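Local coordinates for protein chitinase (Thermococcus kodakarensis KOD1, PDB 5DHE) that hydrolyses chitin, the crystallised fragment being one of its chitin-binding domains, which probably holds the enzyme on its insoluble substrate, at residues M88-Y91 / L96-V99. Residues are numbered along the deposited sequence; the frame is centred on the assembly and turned at random.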
loop_
_atom_site.group_PDB
_atom_site.type_symbol
_atom_site.label_atom_id
_atom_site.label_comp_id
_atom_site.label_asym_id
_atom_site.label_seq_id
_atom_site.Cartn_x
_atom_site.Cartn_y
_atom_site.Cartn_z
ATOM N N MET A 88 -6.069 -2.114 2.677
ATOM C CA MET A 88 -4.649 -2.286 2.379
ATOM C C MET A 88 -4.064 -3.053 3.543
ATOM O O MET A 88 -4.472 -2.862 4.692
ATOM C CB MET A 88 -3.925 -0.955 2.214
ATOM C CG MET A 88 -4.491 -0.129 1.095
ATOM S SD MET A 88 -3.324 1.153 0.610
ATOM C CE MET A 88 -3.468 2.201 1.936
ATOM N N TYR A 89 -3.130 -3.948 3.236
ATOM C CA TYR A 89 -2.508 -4.775 4.263
ATOM C C TYR A 89 -0.993 -4.671 4.187
ATOM O O TYR A 89 -0.411 -4.820 3.110
ATOM C CB TYR A 89 -2.892 -6.237 4.060
ATOM C CG TYR A 89 -4.370 -6.495 3.993
ATOM C CD1 TYR A 89 -5.101 -6.194 2.846
ATOM C CD2 TYR A 89 -5.048 -7.017 5.091
ATOM C CE1 TYR A 89 -6.472 -6.404 2.797
ATOM C CE2 TYR A 89 -6.406 -7.229 5.054
ATOM C CZ TYR A 89 -7.113 -6.922 3.909
ATOM O OH TYR A 89 -8.469 -7.128 3.882
ATOM N N LEU A 90 -0.355 -4.434 5.331
ATOM C CA LEU A 90 1.107 -4.342 5.377
ATOM C C LEU A 90 1.698 -5.620 5.960
ATOM O O LEU A 90 1.361 -6.022 7.082
ATOM C CB LEU A 90 1.555 -3.146 6.229
ATOM C CG LEU A 90 3.069 -3.090 6.519
ATOM C CD1 LEU A 90 3.830 -2.792 5.233
ATOM C CD2 LEU A 90 3.367 -1.982 7.542
ATOM N N TYR A 91 2.564 -6.260 5.189
ATOM C CA TYR A 91 3.223 -7.486 5.623
ATOM C C TYR A 91 4.723 -7.261 5.650
ATOM O O TYR A 91 5.310 -6.645 4.744
ATOM C CB TYR A 91 2.945 -8.628 4.647
ATOM C CG TYR A 91 1.510 -9.058 4.617
ATOM C CD1 TYR A 91 1.029 -9.993 5.529
ATOM C CD2 TYR A 91 0.631 -8.521 3.679
ATOM C CE1 TYR A 91 -0.314 -10.388 5.507
ATOM C CE2 TYR A 91 -0.700 -8.901 3.648
ATOM C CZ TYR A 91 -1.166 -9.830 4.560
ATOM O OH TYR A 91 -2.489 -10.211 4.530
ATOM N N LEU A 96 1.368 -10.025 9.387
ATOM C CA LEU A 96 0.526 -8.855 9.147
ATOM C C LEU A 96 0.860 -7.806 10.205
ATOM O O LEU A 96 0.645 -8.021 11.402
ATOM C CB LEU A 96 -0.958 -9.260 9.226
ATOM C CG LEU A 96 -1.977 -8.144 8.992
ATOM C CD1 LEU A 96 -1.878 -7.637 7.565
ATOM C CD2 LEU A 96 -3.389 -8.663 9.269
ATOM N N TRP A 97 1.401 -6.680 9.747
ATOM C CA TRP A 97 1.781 -5.580 10.630
ATOM C C TRP A 97 0.677 -4.563 10.865
ATOM O O TRP A 97 0.486 -4.106 11.988
ATOM C CB TRP A 97 3.003 -4.863 10.060
ATOM C CG TRP A 97 4.300 -5.528 10.413
ATOM C CD1 TRP A 97 4.528 -6.864 10.574
ATOM C CD2 TRP A 97 5.533 -4.869 10.704
ATOM N NE1 TRP A 97 5.832 -7.081 10.963
ATOM C CE2 TRP A 97 6.472 -5.870 11.049
ATOM C CE3 TRP A 97 5.936 -3.525 10.708
ATOM C CZ2 TRP A 97 7.796 -5.572 11.401
ATOM C CZ3 TRP A 97 7.254 -3.223 11.058
ATOM C CH2 TRP A 97 8.166 -4.245 11.400
ATOM N N ASP A 98 -0.046 -4.202 9.811
ATOM C CA ASP A 98 -1.108 -3.214 9.957
ATOM C C ASP A 98 -2.110 -3.358 8.822
ATOM O O ASP A 98 -1.841 -4.026 7.823
ATOM C CB ASP A 98 -0.487 -1.808 9.947
ATOM C CG ASP A 98 -1.394 -0.746 10.554
ATOM O OD1 ASP A 98 -2.444 -1.092 11.133
ATOM O OD2 ASP A 98 -1.041 0.448 10.461
ATOM N N VAL A 99 -3.257 -2.715 8.997
ATOM C CA VAL A 99 -4.332 -2.749 8.017
ATOM C C VAL A 99 -4.930 -1.357 7.905
ATOM O O VAL A 99 -5.078 -0.655 8.906
ATOM C CB VAL A 99 -5.482 -3.699 8.474
ATOM C CG1 VAL A 99 -6.644 -3.637 7.490
ATOM C CG2 VAL A 99 -4.983 -5.141 8.596
#
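Leu96 lays its CD1 methyl over one face of the Tyr91 ring, 4.0 Å from the centroid and 24° off the ring normal, a CH-pi contact displaced toward the rim. A trans chi1 (-180°) turns CG of the leucine away from its backbone N and puts CD1 between the two tyrosine rings, where it also lies at the edge of the Tyr89 ring, near its plane, 4.1 Å from Tyr89 CD2. Putting an alanine at Tyr91 would probably leave this methyl without its aromatic platform and the leucine side chain freer to turn. Trp97 follows as the extra residue of a classic beta bulge: it and Asp98 both face Leu90, and the register slips by one. Its N donates to Leu90 O at 2.7 Å, while its CB packs 3.8 Å from Leu90 CD2 and the indole extends from the hairpin to meet Tyr31 edge to face. Asp98 O receives Leu90 N at 2.9 Å with an N-H...O angle of 177°. Its carboxylate points off strand 88-91: OD2 accepts Phe9 N, and OD1 takes a weak bond from Val99 N of its own strand. Val99 sets CG2 4.0 Å from Tyr89 CD2, side by side in a non-hydrogen-bonded pair, and its CA makes a CA-H...O contact with Met88 O at 3.3 Å. These residues belong to the antiparallel hairpin of strands 85-92 and 95-99, the latter at one border of a five-stranded sheet; strand 34-39 flanks 85-92 on its other side, and Met88 and Leu90 pack against strands 9-15 and 18-26 of the second sheet, as in a beta-sandwich.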